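Local coordinates for piwi domain-containing protein (Vanderwaltozyma polyspora, PDB 5THE), which probably binds a guide RNA and, as the C-terminal lobe of a budding yeast Argonaute with its Piwi domain, contributes to the selectivity of RNA target cleavage, at residues S441-Y454 with C476-P489. Numbering follows the deposited sequence.
Sequences SHQALKGTGVPCHY and CYIFGRSTTSVKVP. With nucleotides of chain B.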
ATOM      1  N   SER A 441      -9.199   7.179 -10.443  1.00 24.06           N
ATOM      2  CA  SER A 441      -7.863   7.014 -10.994  1.00 23.80           C
ATOM      3  C   SER A 441      -7.677   5.685 -11.711  1.00 23.68           C
ATOM      4  O   SER A 441      -6.722   5.538 -12.479  1.00 25.31           O
ATOM      5  CB  SER A 441      -6.835   7.147  -9.862  1.00 22.60           C
ATOM      6  OG  SER A 441      -7.284   6.372  -8.744  1.00 27.05           O
ATOM      7  N   HIS A 442      -8.591   4.745 -11.515  1.00 25.43           N
ATOM      8  CA  HIS A 442      -8.430   3.355 -11.907  1.00 25.77           C
ATOM      9  C   HIS A 442      -9.382   2.976 -13.036  1.00 18.21           C
ATOM     10  O   HIS A 442     -10.416   3.616 -13.263  1.00 21.46           O
ATOM     11  CB  HIS A 442      -8.689   2.445 -10.711  1.00 19.03           C
ATOM     12  CG  HIS A 442     -10.051   2.619 -10.118  1.00 25.45           C
ATOM     13  ND1 HIS A 442     -10.425   3.759  -9.439  1.00 28.66           N
ATOM     14  CD2 HIS A 442     -11.130   1.802 -10.104  1.00 21.46           C
ATOM     15  CE1 HIS A 442     -11.678   3.637  -9.036  1.00 24.94           C
ATOM     16  NE2 HIS A 442     -12.131   2.461  -9.432  1.00 23.43           N
ATOM     17  N   GLN A 443      -9.013   1.918 -13.741  1.00 19.97           N
ATOM     18  CA  GLN A 443      -9.948   1.215 -14.601  1.00 16.47           C
ATOM     19  C   GLN A 443     -10.959   0.482 -13.742  1.00 17.29           C
ATOM     20  O   GLN A 443     -10.586  -0.215 -12.800  1.00 19.01           O
ATOM     21  CB  GLN A 443      -9.217   0.188 -15.469  1.00 22.85           C
ATOM     22  CG  GLN A 443      -8.284   0.778 -16.473  1.00 22.48           C
ATOM     23  CD  GLN A 443      -8.930   1.301 -17.745  1.00 25.35           C
ATOM     24  OE1 GLN A 443      -8.295   1.965 -18.504  1.00 27.56           O
ATOM     25  NE2 GLN A 443     -10.147   0.994 -17.975  1.00 21.62           N
ATOM     26  N   ALA A 444     -12.236   0.601 -14.080  1.00 23.40           N
ATOM     27  CA  ALA A 444     -13.244  -0.224 -13.428  1.00 22.08           C
ATOM     28  C   ALA A 444     -13.252  -1.567 -14.155  1.00 25.95           C
ATOM     29  O   ALA A 444     -13.963  -1.761 -15.143  1.00 22.81           O
ATOM     30  CB  ALA A 444     -14.599   0.469 -13.456  1.00 23.78           C
ATOM     31  N   LEU A 445     -12.419  -2.500 -13.675  1.00 24.00           N
ATOM     32  CA  LEU A 445     -12.349  -3.816 -14.306  1.00 26.85           C
ATOM     33  C   LEU A 445     -13.669  -4.557 -14.189  1.00 33.91           C
ATOM     34  O   LEU A 445     -14.041  -5.337 -15.081  1.00 23.44           O
ATOM     35  CB  LEU A 445     -11.208  -4.641 -13.721  1.00 25.57           C
ATOM     36  CG  LEU A 445      -9.844  -3.928 -13.747  1.00 30.67           C
ATOM     37  CD1 LEU A 445      -8.793  -4.755 -13.016  1.00 23.29           C
ATOM     38  CD2 LEU A 445      -9.359  -3.575 -15.170  1.00 24.75           C
ATOM     39  N   LYS A 446     -14.404  -4.287 -13.124  1.00 24.48           N
ATOM     40  CA  LYS A 446     -15.702  -4.883 -12.908  1.00 24.18           C
ATOM     41  C   LYS A 446     -16.604  -3.803 -12.328  1.00 23.74           C
ATOM     42  O   LYS A 446     -16.125  -2.871 -11.674  1.00 26.73           O
ATOM     43  CB  LYS A 446     -15.587  -6.093 -11.971  1.00 30.33           C
ATOM     44  CG  LYS A 446     -16.867  -6.852 -11.780  1.00 41.18           C
ATOM     45  CD  LYS A 446     -16.634  -8.106 -10.970  1.00 42.49           C
ATOM     46  CE  LYS A 446     -17.954  -8.692 -10.529  1.00 37.70           C
ATOM     47  NZ  LYS A 446     -18.925  -8.673 -11.636  1.00 41.32           N
ATOM     48  N   GLY A 447     -17.906  -3.926 -12.596  1.00 25.63           N
ATOM     49  CA  GLY A 447     -18.929  -3.059 -12.034  1.00 22.21           C
ATOM     50  C   GLY A 447     -18.787  -1.596 -12.465  1.00 28.39           C
ATOM     51  O   GLY A 447     -18.198  -1.255 -13.495  1.00 28.90           O
ATOM     52  N   THR A 448     -19.347  -0.720 -11.646  1.00 29.33           N
ATOM     53  CA  THR A 448     -19.207   0.710 -11.846  1.00 27.61           C
ATOM     54  C   THR A 448     -18.141   1.240 -10.901  1.00 25.89           C
ATOM     55  O   THR A 448     -18.197   0.995  -9.693  1.00 21.74           O
ATOM     56  CB  THR A 448     -20.541   1.409 -11.620  1.00 29.96           C
ATOM     57  OG1 THR A 448     -21.503   0.807 -12.485  1.00 32.99           O
ATOM     58  CG2 THR A 448     -20.425   2.893 -11.945  1.00 26.51           C
ATOM     59  N   GLY A 449     -17.159   1.945 -11.449  1.00 20.40           N
ATOM     60  CA  GLY A 449     -16.077   2.420 -10.616  1.00 20.96           C
ATOM     61  C   GLY A 449     -16.576   3.371  -9.546  1.00 29.08           C
ATOM     62  O   GLY A 449     -17.592   4.047  -9.706  1.00 32.95           O
ATOM     63  N   VAL A 450     -15.857   3.407  -8.436  1.00 26.14           N
ATOM     64  CA  VAL A 450     -16.145   4.326  -7.342  1.00 26.32           C
ATOM     65  C   VAL A 450     -15.003   5.330  -7.282  1.00 23.97           C
ATOM     66  O   VAL A 450     -13.855   4.933  -7.051  1.00 26.10           O
ATOM     67  CB  VAL A 450     -16.285   3.594  -5.998  1.00 31.99           C
ATOM     68  CG1 VAL A 450     -16.624   4.607  -4.880  1.00 29.32           C
ATOM     69  CG2 VAL A 450     -17.315   2.469  -6.096  1.00 35.95           C
ATOM     70  N   PRO A 451     -15.261   6.619  -7.456  1.00 22.71           N
ATOM     71  CA  PRO A 451     -14.181   7.603  -7.370  1.00 24.52           C
ATOM     72  C   PRO A 451     -13.700   7.767  -5.934  1.00 26.46           C
ATOM     73  O   PRO A 451     -14.402   7.457  -4.971  1.00 26.65           O
ATOM     74  CB  PRO A 451     -14.833   8.885  -7.894  1.00 24.77           C
ATOM     75  CG  PRO A 451     -16.317   8.719  -7.555  1.00 24.22           C
ATOM     76  CD  PRO A 451     -16.591   7.238  -7.629  1.00 25.18           C
ATOM     77  N   CYS A 452     -12.462   8.235  -5.791  1.00 23.97           N
ATOM     78  CA  CYS A 452     -11.954   8.588  -4.475  1.00 20.43           C
ATOM     79  C   CYS A 452     -12.272  10.051  -4.202  1.00 21.84           C
ATOM     80  O   CYS A 452     -12.126  10.906  -5.085  1.00 17.58           O
ATOM     81  CB  CYS A 452     -10.450   8.353  -4.366  1.00 21.25           C
ATOM     82  SG  CYS A 452      -9.813   8.658  -2.688  1.00 26.83           S
ATOM     83  N   HIS A 453     -12.752  10.323  -2.993  1.00 23.90           N
ATOM     84  CA  HIS A 453     -13.034  11.685  -2.546  1.00 25.07           C
ATOM     85  C   HIS A 453     -11.872  12.169  -1.678  1.00 23.23           C
ATOM     86  O   HIS A 453     -11.577  11.572  -0.637  1.00 24.23           O
ATOM     87  CB  HIS A 453     -14.362  11.738  -1.777  1.00 24.43           C
ATOM     88  CG  HIS A 453     -14.948  13.117  -1.692  1.00 22.60           C
ATOM     89  ND1 HIS A 453     -16.190  13.371  -1.156  1.00 23.11           N
ATOM     90  CD2 HIS A 453     -14.451  14.319  -2.077  1.00 25.75           C
ATOM     91  CE1 HIS A 453     -16.437  14.670  -1.215  1.00 27.11           C
ATOM     92  NE2 HIS A 453     -15.397  15.268  -1.767  1.00 30.56           N
ATOM     93  N   TYR A 454     -11.204  13.233  -2.123  1.00 21.66           N
ATOM     94  CA  TYR A 454     -10.030  13.776  -1.467  1.00 21.91           C
ATOM     95  C   TYR A 454     -10.365  15.114  -0.833  1.00 24.63           C
ATOM     96  O   TYR A 454     -11.109  15.914  -1.409  1.00 22.71           O
ATOM     97  CB  TYR A 454      -8.884  14.015  -2.447  1.00 19.31           C
ATOM     98  CG  TYR A 454      -8.336  12.825  -3.177  1.00 22.00           C
ATOM     99  CD1 TYR A 454      -8.924  12.372  -4.356  1.00 25.41           C
ATOM    100  CD2 TYR A 454      -7.185  12.188  -2.724  1.00 22.23           C
ATOM    101  CE1 TYR A 454      -8.390  11.292  -5.045  1.00 25.99           C
ATOM    102  CE2 TYR A 454      -6.648  11.110  -3.400  1.00 25.33           C
ATOM    103  CZ  TYR A 454      -7.245  10.669  -4.566  1.00 28.77           C
ATOM    104  OH  TYR A 454      -6.698   9.589  -5.249  1.00 29.80           O
ATOM    105  N   CYS A 476      -1.290   6.963  -7.643  1.00 22.61           N
ATOM    106  CA  CYS A 476      -2.086   5.770  -7.902  1.00 21.78           C
ATOM    107  C   CYS A 476      -1.390   4.791  -8.834  1.00 24.71           C
ATOM    108  O   CYS A 476      -1.786   3.625  -8.886  1.00 26.85           O
ATOM    109  CB  CYS A 476      -3.441   6.178  -8.478  1.00 18.81           C
ATOM    110  SG  CYS A 476      -4.471   7.044  -7.250  1.00 21.56           S
ATOM    111  N   TYR A 477      -0.344   5.220  -9.526  1.00 24.74           N
ATOM    112  CA  TYR A 477       0.352   4.388 -10.491  1.00 20.57           C
ATOM    113  C   TYR A 477       1.581   3.692  -9.917  1.00 22.26           C
ATOM    114  O   TYR A 477       2.279   3.009 -10.662  1.00 28.21           O
ATOM    115  CB  TYR A 477       0.760   5.233 -11.709  1.00 22.83           C
ATOM    116  CG  TYR A 477      -0.393   5.604 -12.613  1.00 23.72           C
ATOM    117  CD1 TYR A 477      -1.377   6.510 -12.192  1.00 21.00           C
ATOM    118  CD2 TYR A 477      -0.508   5.049 -13.882  1.00 23.59           C
ATOM    119  CE1 TYR A 477      -2.429   6.855 -13.016  1.00 22.22           C
ATOM    120  CE2 TYR A 477      -1.559   5.388 -14.718  1.00 19.96           C
ATOM    121  CZ  TYR A 477      -2.510   6.293 -14.275  1.00 25.07           C
ATOM    122  OH  TYR A 477      -3.546   6.616 -15.098  1.00 25.68           O
ATOM    123  N   ILE A 478       1.871   3.832  -8.622  1.00 23.43           N
ATOM    124  CA  ILE A 478       3.032   3.140  -8.082  1.00 26.42           C
ATOM    125  C   ILE A 478       2.644   2.258  -6.905  1.00 24.49           C
ATOM    126  O   ILE A 478       3.364   2.181  -5.906  1.00 31.43           O
ATOM    127  CB  ILE A 478       4.150   4.121  -7.684  1.00 35.73           C
ATOM    128  CG1 ILE A 478       3.611   5.251  -6.825  1.00 39.94           C
ATOM    129  CG2 ILE A 478       4.836   4.677  -8.920  1.00 47.43           C
ATOM    130  CD1 ILE A 478       4.655   6.254  -6.492  1.00 46.78           C
ATOM    131  N   PHE A 479       1.505   1.592  -7.001  1.00 21.20           N
ATOM    132  CA  PHE A 479       1.185   0.535  -6.050  1.00 21.40           C
ATOM    133  C   PHE A 479       1.939  -0.716  -6.496  1.00 19.35           C
ATOM    134  O   PHE A 479       1.591  -1.335  -7.507  1.00 27.27           O
ATOM    135  CB  PHE A 479      -0.320   0.323  -5.997  1.00 18.30           C
ATOM    136  CG  PHE A 479      -0.758  -0.671  -4.973  1.00 24.38           C
ATOM    137  CD1 PHE A 479      -0.575  -0.422  -3.620  1.00 23.49           C
ATOM    138  CD2 PHE A 479      -1.388  -1.843  -5.359  1.00 24.88           C
ATOM    139  CE1 PHE A 479      -1.014  -1.325  -2.674  1.00 24.64           C
ATOM    140  CE2 PHE A 479      -1.815  -2.755  -4.420  1.00 22.89           C
ATOM    141  CZ  PHE A 479      -1.628  -2.504  -3.072  1.00 21.54           C
ATOM    142  N   GLY A 480       2.990  -1.070  -5.767  1.00 20.97           N
ATOM    143  CA  GLY A 480       4.009  -1.952  -6.311  1.00 18.87           C
ATOM    144  C   GLY A 480       3.603  -3.407  -6.493  1.00 20.65           C
ATOM    145  O   GLY A 480       4.385  -4.161  -7.083  1.00 22.47           O
ATOM    146  N   ARG A 481       2.427  -3.830  -6.020  1.00 22.04           N
ATOM    147  CA  ARG A 481       2.010  -5.211  -6.254  1.00 25.37           C
ATOM    148  C   ARG A 481       0.930  -5.354  -7.325  1.00 26.20           C
ATOM    149  O   ARG A 481       0.385  -6.449  -7.503  1.00 18.35           O
ATOM    150  CB  ARG A 481       1.560  -5.869  -4.942  1.00 23.93           C
ATOM    151  CG  ARG A 481       0.156  -5.540  -4.466  1.00 21.13           C
ATOM    152  CD  ARG A 481      -0.180  -6.291  -3.176  1.00 18.46           C
ATOM    153  NE  ARG A 481      -1.561  -6.053  -2.772  1.00 23.25           N
ATOM    154  CZ  ARG A 481      -2.083  -6.389  -1.595  1.00 22.92           C
ATOM    155  NH1 ARG A 481      -1.339  -6.975  -0.659  1.00 23.24           N
ATOM    156  NH2 ARG A 481      -3.357  -6.132  -1.355  1.00 21.33           N
ATOM    157  N   SER A 482       0.636  -4.305  -8.086  1.00 22.35           N
ATOM    158  CA  SER A 482      -0.298  -4.443  -9.187  1.00 19.54           C
ATOM    159  C   SER A 482       0.284  -3.779 -10.422  1.00 25.64           C
ATOM    160  O   SER A 482       1.166  -2.923 -10.333  1.00 29.09           O
ATOM    161  CB  SER A 482      -1.670  -3.843  -8.848  1.00 26.39           C
ATOM    162  OG  SER A 482      -1.626  -2.430  -8.911  1.00 38.86           O
ATOM    163  N   THR A 483      -0.200  -4.210 -11.587  1.00 22.77           N
ATOM    164  CA  THR A 483       0.163  -3.587 -12.862  1.00 24.20           C
ATOM    165  C   THR A 483      -0.939  -2.655 -13.329  1.00 24.03           C
ATOM    166  O   THR A 483      -1.239  -2.543 -14.519  1.00 19.39           O
ATOM    167  CB  THR A 483       0.465  -4.658 -13.904  1.00 25.98           C
ATOM    168  OG1 THR A 483      -0.651  -5.557 -14.016  1.00 23.41           O
ATOM    169  CG2 THR A 483       1.692  -5.458 -13.469  1.00 19.94           C
ATOM    170  N   THR A 484      -1.589  -1.994 -12.371  1.00 21.65           N
ATOM    171  CA  THR A 484      -2.699  -1.104 -12.658  1.00 24.20           C
ATOM    172  C   THR A 484      -2.519   0.149 -11.829  1.00 26.09           C
ATOM    173  O   THR A 484      -1.828   0.131 -10.809  1.00 21.75           O
ATOM    174  CB  THR A 484      -4.041  -1.744 -12.300  1.00 25.17           C
ATOM    175  OG1 THR A 484      -4.040  -2.022 -10.898  1.00 20.52           O
ATOM    176  CG2 THR A 484      -4.273  -3.063 -13.096  1.00 25.39           C
ATOM    177  N   SER A 485      -3.152   1.238 -12.264  1.00 22.09           N
ATOM    178  CA  SER A 485      -3.379   2.354 -11.354  1.00 25.35           C
ATOM    179  C   SER A 485      -4.525   1.982 -10.413  1.00 23.56           C
ATOM    180  O   SER A 485      -5.575   1.499 -10.856  1.00 25.10           O
ATOM    181  CB  SER A 485      -3.683   3.643 -12.119  1.00 21.36           C
ATOM    182  OG  SER A 485      -4.838   3.513 -12.935  1.00 23.54           O
ATOM    183  N   VAL A 486      -4.313   2.168  -9.112  1.00 20.62           N
ATOM    184  CA  VAL A 486      -5.321   1.784  -8.127  1.00 19.83           C
ATOM    185  C   VAL A 486      -6.209   2.975  -7.786  1.00 19.73           C
ATOM    186  O   VAL A 486      -6.000   4.092  -8.280  1.00 22.25           O
ATOM    187  CB  VAL A 486      -4.659   1.182  -6.877  1.00 26.00           C
ATOM    188  CG1 VAL A 486      -3.998  -0.141  -7.245  1.00 21.88           C
ATOM    189  CG2 VAL A 486      -3.633   2.148  -6.296  1.00 18.87           C
ATOM    190  N   LYS A 487      -7.212   2.742  -6.941  1.00 18.71           N
ATOM    191  CA  LYS A 487      -8.291   3.706  -6.787  1.00 20.27           C
ATOM    192  C   LYS A 487      -7.950   4.817  -5.806  1.00 24.98           C
ATOM    193  O   LYS A 487      -8.719   5.776  -5.687  1.00 23.57           O
ATOM    194  CB  LYS A 487      -9.579   2.983  -6.345  1.00 25.84           C
ATOM    195  CG  LYS A 487      -9.500   2.243  -4.992  1.00 31.64           C
ATOM    196  CD  LYS A 487     -10.736   1.340  -4.839  1.00 42.08           C
ATOM    197  CE  LYS A 487     -10.823   0.670  -3.475  1.00 56.05           C
ATOM    198  NZ  LYS A 487      -9.629  -0.160  -3.149  1.00 60.23           N
ATOM    199  N   VAL A 488      -6.804   4.719  -5.143  1.00 26.25           N
ATOM    200  CA  VAL A 488      -6.410   5.610  -4.057  1.00 28.41           C
ATOM    201  C   VAL A 488      -4.884   5.669  -4.096  1.00 24.27           C
ATOM    202  O   VAL A 488      -4.256   4.687  -4.506  1.00 22.01           O
ATOM    203  CB  VAL A 488      -6.988   5.091  -2.723  1.00 28.08           C
ATOM    204  CG1 VAL A 488      -6.172   3.918  -2.176  1.00 24.09           C
ATOM    205  CG2 VAL A 488      -7.157   6.196  -1.728  1.00 39.05           C
ATOM    206  N   PRO A 489      -4.234   6.773  -3.727  1.00 23.58           N
ATOM    207  CA  PRO A 489      -2.767   6.815  -3.843  1.00 27.25           C
ATOM    208  C   PRO A 489      -2.112   5.679  -3.071  1.00 29.25           C
ATOM    209  O   PRO A 489      -2.603   5.250  -2.024  1.00 24.83           O
ATOM    210  CB  PRO A 489      -2.404   8.184  -3.259  1.00 27.08           C
ATOM    211  CG  PRO A 489      -3.639   9.041  -3.602  1.00 24.92           C
ATOM    212  CD  PRO A 489      -4.790   8.076  -3.329  1.00 23.02           C
TER
ATOM    213  P     A B   5      -8.144  -1.443  -6.752  1.00 21.39           P
ATOM    214  OP1   A B   5      -7.965   0.034  -6.684  1.00 22.60           O
ATOM    215  OP2   A B   5      -8.104  -2.276  -5.532  1.00 24.23           O
ATOM    216  O5'   A B   5      -9.492  -1.695  -7.545  1.00 20.46           O
ATOM    217  C5'   A B   5      -9.715  -1.043  -8.784  1.00 21.89           C
ATOM    218  C4'   A B   5     -10.805  -1.724  -9.568  1.00 20.39           C
ATOM    219  O4'   A B   5     -10.401  -3.078  -9.884  1.00 25.65           O
ATOM    220  C3'   A B   5     -12.127  -1.884  -8.836  1.00 15.95           C
ATOM    221  O3'   A B   5     -12.916  -0.721  -8.948  1.00 19.56           O
ATOM    222  C2'   A B   5     -12.745  -3.103  -9.511  1.00 23.58           C
ATOM    223  O2'   A B   5     -13.329  -2.745 -10.752  1.00 26.98           O
ATOM    224  C1'   A B   5     -11.508  -3.944  -9.817  1.00 26.39           C
ATOM    225  N9    A B   5     -11.250  -4.939  -8.773  1.00 34.23           N
ATOM    226  C8    A B   5     -10.569  -4.796  -7.588  1.00 29.59           C
ATOM    227  N7    A B   5     -10.531  -5.908  -6.892  1.00 36.78           N
ATOM    228  C5    A B   5     -11.233  -6.817  -7.674  1.00 43.74           C
ATOM    229  C6    A B   5     -11.539  -8.167  -7.488  1.00 58.18           C
ATOM    230  N6    A B   5     -11.159  -8.838  -6.400  1.00 58.55           N
ATOM    231  N1    A B   5     -12.255  -8.783  -8.468  1.00 70.29           N
ATOM    232  C2    A B   5     -12.627  -8.077  -9.554  1.00 67.86           C
ATOM    233  N3    A B   5     -12.389  -6.794  -9.841  1.00 50.54           N
ATOM    234  C4    A B   5     -11.686  -6.233  -8.840  1.00 40.70           C
ATOM    235  P     A B   4      -4.701  -5.942  -5.049  1.00 23.34           P
ATOM    236  OP1   A B   4      -3.904  -5.290  -3.977  1.00 26.22           O
ATOM    237  OP2   A B   4      -5.639  -7.034  -4.763  1.00 26.53           O
ATOM    238  O5'   A B   4      -5.485  -4.805  -5.838  1.00 25.45           O
ATOM    239  C5'   A B   4      -4.764  -3.823  -6.559  1.00 22.47           C
ATOM    240  C4'   A B   4      -5.311  -3.629  -7.946  1.00 19.97           C
ATOM    241  O4'   A B   4      -5.170  -4.843  -8.716  1.00 23.30           O
ATOM    242  C3'   A B   4      -6.786  -3.294  -8.040  1.00 21.09           C
ATOM    243  O3'   A B   4      -7.013  -1.925  -7.778  1.00 22.41           O
ATOM    244  C2'   A B   4      -7.118  -3.719  -9.466  1.00 24.34           C
ATOM    245  O2'   A B   4      -6.636  -2.756 -10.399  1.00 25.47           O
ATOM    246  C1'   A B   4      -6.253  -4.979  -9.601  1.00 27.65           C
ATOM    247  N9    A B   4      -6.981  -6.190  -9.204  1.00 32.26           N
ATOM    248  C8    A B   4      -7.263  -6.598  -7.925  1.00 35.12           C
ATOM    249  N7    A B   4      -7.926  -7.726  -7.863  1.00 36.67           N
ATOM    250  C5    A B   4      -8.080  -8.077  -9.192  1.00 37.94           C
ATOM    251  C6    A B   4      -8.692  -9.180  -9.770  1.00 44.42           C
ATOM    252  N6    A B   4      -9.276 -10.124  -9.022  1.00 48.21           N
ATOM    253  N1    A B   4      -8.675  -9.261 -11.121  1.00 54.27           N
ATOM    254  C2    A B   4      -8.067  -8.279 -11.823  1.00 56.16           C
ATOM    255  N3    A B   4      -7.442  -7.182 -11.384  1.00 43.10           N
ATOM    256  C4    A B   4      -7.501  -7.146 -10.040  1.00 41.80           C
ATOM    257  P     A B   6     -13.776  -0.186  -7.712  1.00 27.46           P
ATOM    258  OP1   A B   6     -14.238   1.166  -8.166  1.00 28.00           O
ATOM    259  OP2   A B   6     -13.060  -0.381  -6.434  1.00 34.47           O
ATOM    260  O5'   A B   6     -15.004  -1.185  -7.634  1.00 28.86           O
ATOM    261  C5'   A B   6     -16.003  -1.166  -8.626  1.00 28.57           C
ATOM    262  C4'   A B   6     -16.865  -2.382  -8.503  1.00 35.80           C
ATOM    263  O4'   A B   6     -16.044  -3.563  -8.676  1.00 30.92           O
ATOM    264  C3'   A B   6     -17.531  -2.588  -7.150  1.00 43.00           C
ATOM    265  O3'   A B   6     -18.722  -1.827  -7.008  1.00 54.65           O
ATOM    266  C2'   A B   6     -17.776  -4.082  -7.145  1.00 42.34           C
ATOM    267  O2'   A B   6     -18.897  -4.365  -7.974  1.00 45.84           O
ATOM    268  C1'   A B   6     -16.506  -4.593  -7.842  1.00 39.82           C
ATOM    269  N9    A B   6     -15.419  -4.882  -6.891  1.00 39.65           N
ATOM    270  C8    A B   6     -14.510  -3.987  -6.383  1.00 35.22           C
ATOM    271  N7    A B   6     -13.637  -4.508  -5.558  1.00 36.06           N
ATOM    272  C5    A B   6     -14.004  -5.843  -5.525  1.00 44.64           C
ATOM    273  C6    A B   6     -13.463  -6.925  -4.825  1.00 55.04           C
ATOM    274  N6    A B   6     -12.409  -6.801  -4.011  1.00 54.65           N
ATOM    275  N1    A B   6     -14.054  -8.131  -5.007  1.00 65.66           N
ATOM    276  C2    A B   6     -15.112  -8.220  -5.838  1.00 66.53           C
ATOM    277  N3    A B   6     -15.712  -7.268  -6.558  1.00 55.52           N
ATOM    278  C4    A B   6     -15.096  -6.095  -6.344  1.00 46.13           C
TER
HETATM  279  O   HOH W   1      -5.591   7.719 -13.592  1.00 22.62           O
HETATM  280  O   HOH W   2     -10.142   6.355  -7.937  1.00 25.10           O
HETATM  281  O   HOH W   3      -6.429   0.681 -13.129  1.00 19.31           O
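Two serine hydroxyls, those of Ser-441 and Ser-485, tie the loops together. Ser-441 OG donates to a lone pair of Val-486 O in the carbonyl plane, at 2.7 Å, while Ser-485 OG donates to Ser-441 O from a position tilted 29° off its carbonyl plane. A water joins Ser-441 O to Tyr-477 OH, and Ser-485 CB sits over the centre of the Tyr-477 ring. Alongside, the His-442 imidazole lies with one face under Lys-487 CB, a CH-pi contact of 3.6 Å to the ring centroid. With CG between the backbone N and carbonyl carbon (chi1 58°), the ring presents ND1 to a water in its plane, which donates to Lys-487 O, and NE2 donates a hydrogen bond of 2.8 Å to OP1 of A6 of chain B (149° at the hydrogen). That phosphate oxygen is gripped again by Val-450 N, whereas Lys-487 N bonds OP1 of A5 of chain B. Lys-446 N donates to O2' of A5 of chain B, which donates to Lys-446 O. Tyr-454 brings its ring edge and hydroxyl to Pro-489, with Tyr-454 OH 3.1 Å from Pro-489 CD. Farther along 476-489, Arg-481 grasps OP1 of A4 of chain B through NE and NH2, and Thr-484 OG1 meets O2' of A4 of chain B at 2.7 Å. Successive backbone phosphates and 2'-hydroxyls are thus held by paired loops of the RNase H-like Piwi domain, consistent with the guide-RNA channel of Argonaute.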